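Local coordinates for protein endoglucanase (Thermotoga maritima, PDB 1VHO) that probably acts as a metal-dependent aminopeptidase of the M42 family, using two divalent cations per subunit, despite its endoglucanase name, at residues A[41-53]-A[202-216]. Numbering follows the deposited sequence.
Sequences EAKTTRHGSLIGY and VQEETGCLGALTGAY
Tyr-216 lays its ring against one face of the hairpin 41-53, under Lys-43 NZ and with Ile-51 CG2 at its edge. The lysine chain kinks near its far end, which brings CD to 3.4 Å from Tyr-216 OH and sets NZ 4.5 Å from the ring centroid, an off-centre cation-pi contact, while NZ also gives a weak hydrogen bond to Ala-215 O. From Ile-51, CG2 meets the ring edge 3.6 Å from Tyr-216 CE2, and CD1 turns instead to the methyl of Ala-215. The phenol itself is anchored: Tyr-216 OH donates to Glu-41 OE2 over 2.6 Å, on the anti side but tilted out of the carboxylate plane, which lies 49° from that of the ring. Tyr-197 of strand 195-201 packs edge-to-face with Tyr-216 and stacks on Tyr-53.

At the turn of the hairpin the contact becomes polar. Glu-205 folds back at chi2 (-77°), which brings OE2 to two hydroxyls that approach it at about a right angle to each other. Thr-45 OG1 donates to OE2 at 2.6 Å, nearly along the C-O bond, and Ser-49 OG donates to the same oxygen from the anti side, tilted out of the carboxylate plane. Each hydroxyl is itself held, since Ser-49 OG accepts a nearly straight bond from Val-202 N (165°) and Thr-45 OG1 accepts from Ser-49 N. This network would limit the swing of the carboxylate. Next to it, the His-47 ring lies with one face over Glu-204 O, its other face meeting Arg-46 CG.

Glu-204 and Glu-205 are the predicted proton acceptor and zinc ligand, so Thr-45 and Ser-49 would form a second shell to Glu-205, in a consecutive glutamate pair following strand 195-201 of the mixed sheet, consistent with the dinuclear metal site of M42 aminopeptidases.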
loop_
_atom_site.group_PDB
_atom_site.type_symbol
_atom_site.label_atom_id
_atom_site.label_comp_id
_atom_site.label_asym_id
_atom_site.label_seq_id
_atom_site.Cartn_x
_atom_site.Cartn_y
_atom_site.Cartn_z
ATOM N N GLU A 41 -14.887 -10.553 12.773
ATOM C CA GLU A 41 -13.823 -11.535 12.660
ATOM C C GLU A 41 -12.769 -11.110 11.643
ATOM O O GLU A 41 -12.999 -10.204 10.834
ATOM C CB GLU A 41 -14.305 -12.931 12.287
ATOM C CG GLU A 41 -15.254 -13.028 11.131
ATOM C CD GLU A 41 -15.794 -14.436 10.894
ATOM O OE1 GLU A 41 -16.855 -14.778 11.454
ATOM O OE2 GLU A 41 -15.165 -15.185 10.130
ATOM N N ALA A 42 -11.623 -11.785 11.733
ATOM C CA ALA A 42 -10.528 -11.494 10.802
ATOM C C ALA A 42 -9.813 -12.798 10.476
ATOM O O ALA A 42 -9.527 -13.557 11.421
ATOM C CB ALA A 42 -9.590 -10.456 11.348
ATOM N N LYS A 43 -9.732 -13.134 9.207
ATOM C CA LYS A 43 -9.080 -14.356 8.795
ATOM C C LYS A 43 -7.884 -14.094 7.895
ATOM O O LYS A 43 -7.861 -13.133 7.134
ATOM C CB LYS A 43 -10.066 -15.270 8.029
ATOM C CG LYS A 43 -10.974 -16.026 9.005
ATOM C CD LYS A 43 -12.239 -16.505 8.346
ATOM C CE LYS A 43 -12.122 -17.873 7.699
ATOM N NZ LYS A 43 -13.505 -18.375 7.381
ATOM N N THR A 44 -6.918 -15.008 7.979
ATOM C CA THR A 44 -5.719 -14.926 7.165
ATOM C C THR A 44 -5.756 -15.951 6.058
ATOM O O THR A 44 -6.314 -17.053 6.253
ATOM C CB THR A 44 -4.471 -15.118 8.053
ATOM O OG1 THR A 44 -4.554 -14.133 9.100
ATOM C CG2 THR A 44 -3.202 -14.869 7.264
ATOM N N THR A 45 -5.295 -15.634 4.874
ATOM C CA THR A 45 -5.291 -16.633 3.805
ATOM C C THR A 45 -4.029 -17.499 3.993
ATOM O O THR A 45 -3.225 -17.224 4.878
ATOM C CB THR A 45 -5.285 -15.998 2.426
ATOM O OG1 THR A 45 -4.032 -15.342 2.181
ATOM C CG2 THR A 45 -6.427 -14.977 2.326
ATOM N N ARG A 46 -3.855 -18.470 3.106
ATOM C CA ARG A 46 -2.674 -19.331 3.210
ATOM C C ARG A 46 -1.431 -18.569 2.770
ATOM O O ARG A 46 -0.329 -18.941 3.170
ATOM C CB ARG A 46 -2.883 -20.623 2.447
ATOM C CG ARG A 46 -3.010 -20.521 0.942
ATOM C CD ARG A 46 -3.443 -21.852 0.334
ATOM N NE ARG A 46 -3.249 -21.910 -1.107
ATOM C CZ ARG A 46 -2.085 -22.110 -1.717
ATOM N NH1 ARG A 46 -0.957 -22.278 -1.030
ATOM N NH2 ARG A 46 -2.033 -22.147 -3.046
ATOM N N HIS A 47 -1.593 -17.522 1.966
ATOM C CA HIS A 47 -0.471 -16.702 1.518
ATOM C C HIS A 47 -0.160 -15.573 2.496
ATOM O O HIS A 47 0.883 -14.908 2.349
ATOM C CB HIS A 47 -0.692 -16.173 0.116
ATOM C CG HIS A 47 -0.713 -17.243 -0.932
ATOM N ND1 HIS A 47 -1.875 -17.663 -1.541
ATOM C CD2 HIS A 47 0.278 -17.989 -1.469
ATOM C CE1 HIS A 47 -1.588 -18.606 -2.421
ATOM N NE2 HIS A 47 -0.284 -18.822 -2.397
ATOM N N GLY A 48 -1.026 -15.319 3.464
ATOM C CA GLY A 48 -0.791 -14.301 4.471
ATOM C C GLY A 48 -1.624 -13.030 4.342
ATOM O O GLY A 48 -1.392 -12.094 5.127
ATOM N N SER A 49 -2.638 -13.031 3.494
ATOM C CA SER A 49 -3.506 -11.844 3.345
ATOM C C SER A 49 -4.458 -11.807 4.522
ATOM O O SER A 49 -4.684 -12.861 5.177
ATOM C CB SER A 49 -4.274 -11.833 2.044
ATOM O OG SER A 49 -3.461 -11.686 0.887
ATOM N N LEU A 50 -4.986 -10.648 4.878
ATOM C CA LEU A 50 -5.887 -10.521 5.988
ATOM C C LEU A 50 -7.243 -9.969 5.522
ATOM O O LEU A 50 -7.264 -9.006 4.741
ATOM C CB LEU A 50 -5.277 -9.594 7.059
ATOM C CG LEU A 50 -6.148 -9.272 8.267
ATOM C CD1 LEU A 50 -6.168 -10.432 9.264
ATOM C CD2 LEU A 50 -5.650 -8.014 8.985
ATOM N N ILE A 51 -8.329 -10.614 5.901
ATOM C CA ILE A 51 -9.680 -10.142 5.533
ATOM C C ILE A 51 -10.459 -9.822 6.791
ATOM O O ILE A 51 -10.635 -10.706 7.660
ATOM C CB ILE A 51 -10.472 -11.131 4.652
ATOM C CG1 ILE A 51 -9.831 -11.275 3.281
ATOM C CG2 ILE A 51 -11.933 -10.604 4.475
ATOM C CD1 ILE A 51 -8.598 -12.168 3.189
ATOM N N GLY A 52 -10.833 -8.558 6.994
ATOM C CA GLY A 52 -11.604 -8.181 8.202
ATOM C C GLY A 52 -13.090 -8.337 7.821
ATOM O O GLY A 52 -13.436 -7.845 6.711
ATOM N N TYR A 53 -13.911 -8.903 8.670
ATOM C CA TYR A 53 -15.339 -9.056 8.328
ATOM C C TYR A 53 -16.224 -8.334 9.326
ATOM O O TYR A 53 -16.117 -8.530 10.545
ATOM C CB TYR A 53 -15.714 -10.537 8.244
ATOM C CG TYR A 53 -17.203 -10.797 8.149
ATOM C CD1 TYR A 53 -17.930 -10.276 7.092
ATOM C CD2 TYR A 53 -17.888 -11.532 9.107
ATOM C CE1 TYR A 53 -19.283 -10.497 6.963
ATOM C CE2 TYR A 53 -19.257 -11.773 8.989
ATOM C CZ TYR A 53 -19.935 -11.253 7.911
ATOM O OH TYR A 53 -21.293 -11.444 7.754
ATOM N N VAL A 202 -1.502 -9.601 0.208
ATOM C CA VAL A 202 -0.034 -9.680 0.113
ATOM C C VAL A 202 0.361 -9.956 -1.323
ATOM O O VAL A 202 -0.462 -10.276 -2.193
ATOM C CB VAL A 202 0.539 -10.745 1.059
ATOM C CG1 VAL A 202 0.205 -10.394 2.497
ATOM C CG2 VAL A 202 -0.044 -12.126 0.683
ATOM N N GLN A 203 1.654 -9.872 -1.629
ATOM C CA GLN A 203 2.127 -10.030 -2.979
ATOM C C GLN A 203 1.845 -11.377 -3.644
ATOM O O GLN A 203 1.536 -11.389 -4.838
ATOM C CB GLN A 203 3.650 -9.799 -3.029
ATOM C CG GLN A 203 4.109 -9.376 -4.428
ATOM C CD GLN A 203 4.894 -10.491 -5.091
ATOM O OE1 GLN A 203 5.142 -11.508 -4.448
ATOM N NE2 GLN A 203 5.269 -10.277 -6.344
ATOM N N GLU A 204 1.923 -12.465 -2.899
ATOM C CA GLU A 204 1.747 -13.781 -3.495
ATOM C C GLU A 204 0.339 -14.207 -3.830
ATOM O O GLU A 204 0.190 -15.398 -4.191
ATOM C CB GLU A 204 2.465 -14.829 -2.624
ATOM C CG GLU A 204 3.989 -14.758 -2.801
ATOM C CD GLU A 204 4.753 -15.619 -1.817
ATOM O OE1 GLU A 204 4.168 -16.587 -1.272
ATOM O OE2 GLU A 204 5.957 -15.358 -1.568
ATOM N N GLU A 205 -0.665 -13.348 -3.815
ATOM C CA GLU A 205 -2.023 -13.719 -4.162
ATOM C C GLU A 205 -2.188 -13.644 -5.674
ATOM O O GLU A 205 -1.478 -12.901 -6.342
ATOM C CB GLU A 205 -3.076 -12.795 -3.510
ATOM C CG GLU A 205 -2.962 -12.759 -1.993
ATOM C CD GLU A 205 -3.517 -13.974 -1.302
ATOM O OE1 GLU A 205 -3.952 -14.903 -2.013
ATOM O OE2 GLU A 205 -3.557 -14.046 -0.063
ATOM N N THR A 206 -3.210 -14.349 -6.191
ATOM C CA THR A 206 -3.437 -14.326 -7.632
ATOM C C THR A 206 -4.093 -13.035 -8.074
ATOM O O THR A 206 -3.831 -12.553 -9.185
ATOM C CB THR A 206 -4.284 -15.536 -8.069
ATOM O OG1 THR A 206 -5.566 -15.493 -7.420
ATOM C CG2 THR A 206 -3.581 -16.819 -7.639
ATOM N N GLY A 207 -4.897 -12.419 -7.208
ATOM C CA GLY A 207 -5.586 -11.166 -7.574
ATOM C C GLY A 207 -6.464 -10.759 -6.380
ATOM O O GLY A 207 -6.484 -11.485 -5.386
ATOM N N CYS A 208 -7.222 -9.674 -6.512
ATOM C CA CYS A 208 -8.066 -9.218 -5.403
ATOM C C CYS A 208 -9.109 -10.251 -5.043
ATOM O O CYS A 208 -9.282 -10.572 -3.867
ATOM C CB CYS A 208 -8.700 -7.861 -5.690
ATOM S SG CYS A 208 -7.629 -6.477 -6.047
ATOM N N LEU A 209 -9.787 -10.859 -6.016
ATOM C CA LEU A 209 -10.805 -11.872 -5.699
ATOM C C LEU A 209 -10.148 -13.097 -5.072
ATOM O O LEU A 209 -10.673 -13.691 -4.124
ATOM C CB LEU A 209 -11.582 -12.310 -6.939
ATOM C CG LEU A 209 -13.096 -12.346 -6.938
ATOM C CD1 LEU A 209 -13.630 -13.339 -7.979
ATOM C CD2 LEU A 209 -13.728 -12.618 -5.586
ATOM N N GLY A 210 -9.003 -13.530 -5.614
ATOM C CA GLY A 210 -8.310 -14.675 -5.032
ATOM C C GLY A 210 -7.908 -14.410 -3.595
ATOM O O GLY A 210 -7.965 -15.286 -2.725
ATOM N N ALA A 211 -7.503 -13.154 -3.275
ATOM C CA ALA A 211 -7.143 -12.927 -1.864
ATOM C C ALA A 211 -8.379 -13.106 -1.000
ATOM O O ALA A 211 -8.376 -13.734 0.051
ATOM C CB ALA A 211 -6.567 -11.520 -1.686
ATOM N N LEU A 212 -9.459 -12.429 -1.381
ATOM C CA LEU A 212 -10.689 -12.514 -0.600
ATOM C C LEU A 212 -11.185 -13.948 -0.428
ATOM O O LEU A 212 -11.500 -14.334 0.697
ATOM C CB LEU A 212 -11.770 -11.673 -1.290
ATOM C CG LEU A 212 -13.202 -11.860 -0.794
ATOM C CD1 LEU A 212 -13.332 -11.459 0.663
ATOM C CD2 LEU A 212 -14.151 -11.020 -1.666
ATOM N N THR A 213 -11.176 -14.745 -1.498
ATOM C CA THR A 213 -11.692 -16.116 -1.407
ATOM C C THR A 213 -10.760 -17.077 -0.711
ATOM O O THR A 213 -11.170 -18.180 -0.330
ATOM C CB THR A 213 -12.167 -16.695 -2.740
ATOM O OG1 THR A 213 -11.151 -16.597 -3.733
ATOM C CG2 THR A 213 -13.394 -15.923 -3.246
ATOM N N GLY A 214 -9.547 -16.620 -0.363
ATOM C CA GLY A 214 -8.622 -17.468 0.395
ATOM C C GLY A 214 -9.084 -17.505 1.843
ATOM O O GLY A 214 -8.568 -18.281 2.656
ATOM N N ALA A 215 -10.022 -16.627 2.198
ATOM C CA ALA A 215 -10.601 -16.511 3.503
ATOM C C ALA A 215 -12.110 -16.735 3.534
ATOM O O ALA A 215 -12.630 -17.329 4.467
ATOM C CB ALA A 215 -10.341 -15.096 4.074
ATOM N N TYR A 216 -12.875 -16.124 2.627
ATOM C CA TYR A 216 -14.326 -16.254 2.609
ATOM C C TYR A 216 -14.819 -16.573 1.210
ATOM O O TYR A 216 -14.602 -15.811 0.257
ATOM C CB TYR A 216 -14.996 -14.945 3.063
ATOM C CG TYR A 216 -14.763 -14.599 4.512
ATOM C CD1 TYR A 216 -15.551 -15.126 5.522
ATOM C CD2 TYR A 216 -13.714 -13.734 4.847
ATOM C CE1 TYR A 216 -15.316 -14.790 6.848
ATOM C CE2 TYR A 216 -13.457 -13.412 6.169
ATOM C CZ TYR A 216 -14.258 -13.947 7.160
ATOM O OH TYR A 216 -14.002 -13.622 8.464
HETATM O O HOH W 1 -6.291 -19.571 1.899
HETATM O O HOH W 2 3.140 -14.958 1.100
#